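Local coordinates for uncharacterized protein lp_2219 (Lactobacillus plantarum, PDB 3HFQ) that is of unknown function but belongs to the lactonase-like seven-bladed beta-propeller family, and may therefore have a lactonase-like activity, at residues Arg190-Ala204 against Ala242-Leu254. The protein carries 1 engineered substitution. Numbering follows the deposited sequence.
With PO4 (phosphate ion), chain C.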
loop_
_atom_site.group_PDB
_atom_site.type_symbol
_atom_site.label_atom_id
_atom_site.label_comp_id
_atom_site.label_asym_id
_atom_site.label_seq_id
_atom_site.Cartn_x
_atom_site.Cartn_y
_atom_site.Cartn_z
ATOM N N ARG A 190 8.704 -3.803 3.363
ATOM C CA ARG A 190 7.490 -3.043 3.657
ATOM C C ARG A 190 6.251 -3.528 2.912
ATOM O O ARG A 190 5.292 -3.995 3.531
ATOM C CB ARG A 190 7.745 -1.565 3.343
ATOM C CG ARG A 190 6.677 -0.590 3.849
ATOM C CD ARG A 190 7.060 0.836 3.457
ATOM N NE ARG A 190 6.161 1.846 4.007
ATOM C CZ ARG A 190 4.998 2.204 3.468
ATOM N NH1 ARG A 190 4.571 1.636 2.345
ATOM N NH2 ARG A 190 4.264 3.143 4.053
ATOM N N HIS A 191 6.274 -3.394 1.587
ATOM C CA HIS A 191 5.164 -3.811 0.728
ATOM C C HIS A 191 5.694 -4.665 -0.418
ATOM O O HIS A 191 6.885 -4.635 -0.727
ATOM C CB HIS A 191 4.461 -2.601 0.091
ATOM C CG HIS A 191 3.515 -1.877 1.008
ATOM N ND1 HIS A 191 2.583 -0.976 0.525
ATOM C CD2 HIS A 191 3.362 -1.905 2.342
ATOM C CE1 HIS A 191 1.897 -0.484 1.539
ATOM N NE2 HIS A 191 2.343 -1.024 2.657
ATOM N N LEU A 192 4.800 -5.413 -1.054
ATOM C CA LEU A 192 5.161 -6.239 -2.200
ATOM C C LEU A 192 3.999 -6.257 -3.184
ATOM O O LEU A 192 2.895 -5.811 -2.864
ATOM C CB LEU A 192 5.513 -7.673 -1.766
ATOM C CG LEU A 192 4.486 -8.634 -1.153
ATOM C CD1 LEU A 192 3.468 -9.094 -2.198
ATOM C CD2 LEU A 192 5.232 -9.846 -0.608
ATOM N N VAL A 193 4.258 -6.760 -4.385
ATOM C CA VAL A 193 3.236 -6.858 -5.416
ATOM C C VAL A 193 3.584 -8.066 -6.285
ATOM O O VAL A 193 4.752 -8.292 -6.601
ATOM C CB VAL A 193 3.176 -5.567 -6.284
ATOM C CG1 VAL A 193 4.495 -5.362 -7.035
ATOM C CG2 VAL A 193 2.007 -5.645 -7.248
ATOM N N PHE A 194 2.573 -8.853 -6.643
ATOM C CA PHE A 194 2.776 -10.041 -7.464
ATOM C C PHE A 194 2.601 -9.761 -8.949
ATOM O O PHE A 194 1.864 -8.855 -9.341
ATOM C CB PHE A 194 1.789 -11.152 -7.073
ATOM C CG PHE A 194 2.201 -11.946 -5.867
ATOM C CD1 PHE A 194 1.807 -11.560 -4.592
ATOM C CD2 PHE A 194 2.976 -13.090 -6.012
ATOM C CE1 PHE A 194 2.179 -12.309 -3.475
ATOM C CE2 PHE A 194 3.354 -13.846 -4.898
ATOM C CZ PHE A 194 2.956 -13.456 -3.635
ATOM N N SER A 195 3.276 -10.563 -9.765
ATOM C CA SER A 195 3.190 -10.451 -11.215
ATOM C C SER A 195 1.841 -11.024 -11.645
ATOM O O SER A 195 1.234 -11.809 -10.918
ATOM C CB SER A 195 4.317 -11.249 -11.873
ATOM O OG SER A 195 4.197 -12.634 -11.574
ATOM N N PRO A 196 1.363 -10.648 -12.840
ATOM C CA PRO A 196 0.079 -11.126 -13.366
ATOM C C PRO A 196 -0.066 -12.650 -13.414
ATOM O O PRO A 196 -1.156 -13.174 -13.184
ATOM C CB PRO A 196 0.021 -10.497 -14.759
ATOM C CG PRO A 196 0.807 -9.234 -14.592
ATOM C CD PRO A 196 1.991 -9.701 -13.778
ATOM N N ASP A 197 1.019 -13.365 -13.714
ATOM C CA ASP A 197 0.941 -14.825 -13.772
ATOM C C ASP A 197 1.165 -15.473 -12.409
ATOM O O ASP A 197 1.158 -16.699 -12.286
ATOM C CB ASP A 197 1.936 -15.396 -14.798
ATOM C CG ASP A 197 3.385 -15.091 -14.461
ATOM O OD1 ASP A 197 3.663 -14.537 -13.375
ATOM O OD2 ASP A 197 4.257 -15.419 -15.294
ATOM N N GLY A 198 1.368 -14.639 -11.391
ATOM C CA GLY A 198 1.560 -15.132 -10.037
ATOM C C GLY A 198 2.852 -15.863 -9.726
ATOM O O GLY A 198 3.004 -16.406 -8.631
ATOM N N GLN A 199 3.788 -15.864 -10.669
ATOM C CA GLN A 199 5.064 -16.554 -10.492
ATOM C C GLN A 199 6.122 -15.736 -9.755
ATOM O O GLN A 199 7.021 -16.299 -9.125
ATOM C CB GLN A 199 5.615 -16.966 -11.859
ATOM C CG GLN A 199 4.742 -17.960 -12.606
ATOM C CD GLN A 199 4.833 -19.356 -12.023
ATOM O OE1 GLN A 199 5.896 -19.980 -12.043
ATOM N NE2 GLN A 199 3.718 -19.852 -11.495
ATOM N N TYR A 200 6.009 -14.411 -9.827
ATOM C CA TYR A 200 6.981 -13.522 -9.193
ATOM C C TYR A 200 6.356 -12.465 -8.293
ATOM O O TYR A 200 5.199 -12.087 -8.464
ATOM C CB TYR A 200 7.804 -12.804 -10.270
ATOM C CG TYR A 200 8.549 -13.739 -11.193
ATOM C CD1 TYR A 200 9.831 -14.185 -10.876
ATOM C CD2 TYR A 200 7.953 -14.216 -12.359
ATOM C CE1 TYR A 200 10.503 -15.091 -11.696
ATOM C CE2 TYR A 200 8.617 -15.123 -13.188
ATOM C CZ TYR A 200 9.891 -15.556 -12.847
ATOM O OH TYR A 200 10.546 -16.462 -13.650
ATOM N N ALA A 201 7.141 -11.999 -7.329
ATOM C CA ALA A 201 6.703 -10.948 -6.422
ATOM C C ALA A 201 7.871 -9.983 -6.301
ATOM O O ALA A 201 9.029 -10.392 -6.359
ATOM C CB ALA A 201 6.349 -11.525 -5.049
ATOM N N PHE A 202 7.565 -8.703 -6.142
ATOM C CA PHE A 202 8.594 -7.684 -6.016
ATOM C C PHE A 202 8.383 -7.038 -4.662
ATOM O O PHE A 202 7.317 -6.492 -4.377
ATOM C CB PHE A 202 8.459 -6.694 -7.172
ATOM C CG PHE A 202 8.525 -7.363 -8.518
ATOM C CD1 PHE A 202 9.752 -7.735 -9.068
ATOM C CD2 PHE A 202 7.358 -7.712 -9.189
ATOM C CE1 PHE A 202 9.811 -8.451 -10.267
ATOM C CE2 PHE A 202 7.407 -8.428 -10.386
ATOM C CZ PHE A 202 8.638 -8.798 -10.925
ATOM N N LEU A 203 9.411 -7.127 -3.826
ATOM C CA LEU A 203 9.358 -6.631 -2.456
ATOM C C LEU A 203 10.138 -5.344 -2.231
ATOM O O LEU A 203 11.331 -5.266 -2.523
ATOM C CB LEU A 203 9.892 -7.727 -1.531
ATOM C CG LEU A 203 10.069 -7.467 -0.037
ATOM C CD1 LEU A 203 8.714 -7.425 0.657
ATOM C CD2 LEU A 203 10.934 -8.577 0.552
ATOM N N ALA A 204 9.465 -4.336 -1.692
ATOM C CA ALA A 204 10.124 -3.068 -1.433
ATOM C C ALA A 204 10.781 -3.077 -0.060
ATOM O O ALA A 204 10.156 -3.440 0.936
ATOM C CB ALA A 204 9.122 -1.925 -1.532
ATOM N N ALA A 242 11.971 3.782 1.005
ATOM C CA ALA A 242 11.093 3.391 -0.092
ATOM C C ALA A 242 9.723 3.153 0.542
ATOM O O ALA A 242 9.641 2.817 1.723
ATOM C CB ALA A 242 11.615 2.126 -0.762
ATOM N N ALA A 243 8.648 3.327 -0.221
ATOM C CA ALA A 243 7.314 3.152 0.347
ATOM C C ALA A 243 6.373 2.239 -0.433
ATOM O O ALA A 243 6.281 1.042 -0.152
ATOM C CB ALA A 243 6.658 4.524 0.548
ATOM N N ALA A 244 5.661 2.813 -1.398
ATOM C CA ALA A 244 4.707 2.058 -2.200
ATOM C C ALA A 244 5.354 1.410 -3.412
ATOM O O ALA A 244 6.359 1.898 -3.924
ATOM C CB ALA A 244 3.572 2.967 -2.646
ATOM N N ILE A 245 4.770 0.307 -3.866
ATOM C CA ILE A 245 5.285 -0.403 -5.030
ATOM C C ILE A 245 4.102 -0.893 -5.866
ATOM O O ILE A 245 3.158 -1.483 -5.340
ATOM C CB ILE A 245 6.207 -1.579 -4.594
ATOM C CG1 ILE A 245 6.832 -2.246 -5.822
ATOM C CG2 ILE A 245 5.433 -2.579 -3.754
ATOM C CD1 ILE A 245 8.010 -3.152 -5.476
ATOM N N ARG A 246 4.148 -0.619 -7.168
ATOM C CA ARG A 246 3.063 -0.998 -8.076
ATOM C C ARG A 246 3.586 -1.654 -9.348
ATOM O O ARG A 246 4.711 -1.404 -9.767
ATOM C CB ARG A 246 2.262 0.240 -8.475
ATOM C CG ARG A 246 1.779 1.086 -7.313
ATOM C CD ARG A 246 0.624 0.426 -6.580
ATOM N NE ARG A 246 0.055 1.340 -5.596
ATOM C CZ ARG A 246 -0.947 1.035 -4.778
ATOM N NH1 ARG A 246 -1.499 -0.174 -4.823
ATOM N NH2 ARG A 246 -1.399 1.943 -3.922
ATOM N N LEU A 247 2.753 -2.475 -9.975
ATOM C CA LEU A 247 3.141 -3.154 -11.205
ATOM C C LEU A 247 2.044 -2.944 -12.242
ATOM O O LEU A 247 0.859 -3.054 -11.928
ATOM C CB LEU A 247 3.321 -4.649 -10.937
ATOM C CG LEU A 247 3.850 -5.534 -12.068
ATOM C CD1 LEU A 247 5.314 -5.206 -12.344
ATOM C CD2 LEU A 247 3.709 -6.998 -11.665
ATOM N N SER A 248 2.431 -2.636 -13.475
ATOM C CA SER A 248 1.442 -2.427 -14.530
ATOM C C SER A 248 0.671 -3.723 -14.765
ATOM O O SER A 248 1.162 -4.808 -14.459
ATOM C CB SER A 248 2.126 -1.969 -15.824
ATOM O OG SER A 248 3.109 -2.895 -16.242
ATOM N N HIS A 249 -0.537 -3.602 -15.307
ATOM C CA HIS A 249 -1.392 -4.756 -15.565
ATOM C C HIS A 249 -0.732 -5.805 -16.457
ATOM O O HIS A 249 -0.954 -7.002 -16.281
ATOM C CB HIS A 249 -2.705 -4.302 -16.210
ATOM C CG HIS A 249 -3.750 -5.372 -16.271
ATOM N ND1 HIS A 249 -4.452 -5.790 -15.155
ATOM C CD2 HIS A 249 -4.203 -6.121 -17.300
ATOM C CE1 HIS A 249 -5.289 -6.746 -15.503
ATOM N NE2 HIS A 249 -5.161 -6.971 -16.798
ATOM N N ASP A 250 0.071 -5.358 -17.415
ATOM C CA ASP A 250 0.750 -6.284 -18.313
ATOM C C ASP A 250 1.989 -6.891 -17.654
ATOM O O ASP A 250 2.609 -7.797 -18.203
ATOM C CB ASP A 250 1.120 -5.577 -19.626
ATOM C CG ASP A 250 1.951 -4.323 -19.411
ATOM O OD1 ASP A 250 2.081 -3.527 -20.370
ATOM O OD2 ASP A 250 2.481 -4.133 -18.298
ATOM N N GLY A 251 2.333 -6.390 -16.470
ATOM C CA GLY A 251 3.485 -6.899 -15.742
ATOM C C GLY A 251 4.844 -6.473 -16.278
ATOM O O GLY A 251 5.868 -6.990 -15.842
ATOM N N HIS A 252 4.860 -5.517 -17.202
ATOM C CA HIS A 252 6.105 -5.055 -17.812
ATOM C C HIS A 252 6.853 -3.954 -17.073
ATOM O O HIS A 252 8.065 -3.797 -17.251
ATOM C CB HIS A 252 5.829 -4.580 -19.240
ATOM C CG HIS A 252 5.381 -5.673 -20.159
ATOM N ND1 HIS A 252 4.416 -5.477 -21.130
ATOM C CD2 HIS A 252 5.774 -6.959 -20.278
ATOM C CE1 HIS A 252 4.241 -6.599 -21.800
ATOM N NE2 HIS A 252 5.054 -7.518 -21.303
ATOM N N PHE A 253 6.147 -3.183 -16.255
ATOM C CA PHE A 253 6.792 -2.090 -15.545
ATOM C C PHE A 253 6.494 -2.035 -14.055
ATOM O O PHE A 253 5.343 -2.160 -13.633
ATOM C CB PHE A 253 6.413 -0.771 -16.217
ATOM C CG PHE A 253 6.889 -0.672 -17.638
ATOM C CD1 PHE A 253 8.224 -0.405 -17.918
ATOM C CD2 PHE A 253 6.017 -0.909 -18.696
ATOM C CE1 PHE A 253 8.686 -0.378 -19.234
ATOM C CE2 PHE A 253 6.469 -0.886 -20.017
ATOM C CZ PHE A 253 7.805 -0.620 -20.284
ATOM N N LEU A 254 7.552 -1.849 -13.268
ATOM C CA LEU A 254 7.453 -1.773 -11.814
ATOM C C LEU A 254 7.736 -0.342 -11.364
ATOM O O LEU A 254 8.634 0.320 -11.889
ATOM C CB LEU A 254 8.466 -2.723 -11.168
ATOM C CG LEU A 254 8.409 -2.926 -9.649
ATOM C CD1 LEU A 254 7.162 -3.735 -9.282
ATOM C CD2 LEU A 254 9.652 -3.670 -9.190
HETATM P P PO4 C . 6.535 3.619 7.588
HETATM O O1 PO4 C . 7.198 4.932 8.149
HETATM O O2 PO4 C . 6.355 3.742 6.028
HETATM O O3 PO4 C . 7.450 2.378 7.920
HETATM O O4 PO4 C . 5.119 3.417 8.254
HETATM O O HOH W 1 2.210 -0.480 -2.288
HETATM O O HOH W 2 1.396 -3.040 -3.082
#
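The guanidinium of R190 lies with one face against the CB of A243, while its edge meets phosphate oxygen O2 in plane. Its NH1 stands over the centre of the H191 ring, 3.4 Å above the plane, and the edge of that imidazole meets a water. These groups sit where the innermost strands of two neighbouring propeller blades run side by side and parallel around the central channel, the axes of 190-194 and 242-247 being 6.5 Å apart. Between these two strands the gap is bridged by two waters: one joins H191 ND1 to I245 N, the other L192 O to I245 O. A242 bonds to the backbone of E206. R190, extended from CG to NE, reaches O2 through NE at 2.8 Å and through NH2, and also gives a weak, bent bond from NH1 to A243 O (3.1 Å, 129°). E206 forms a salt bridge with the same arginine, and H144 and R259 also bind the phosphate, an ion probably taken from the crystallisation liquor.

Farther along, the blades meet through apolar side chains. I245 CG1 is anti to its backbone N (chi1 -175°), which carries CD1 to within 4.0 Å of F202 CB. V193 is wedged between I245, L247 and L254; it lies alongside L254, the two pointing opposite ways, with V193 CG1 3.8 Å from L254 CD1. L254 also packs obliquely on F202. At the turn end, L247 CD2 touches S195 CA, and P196 CG rests 3.3 Å from H249 O.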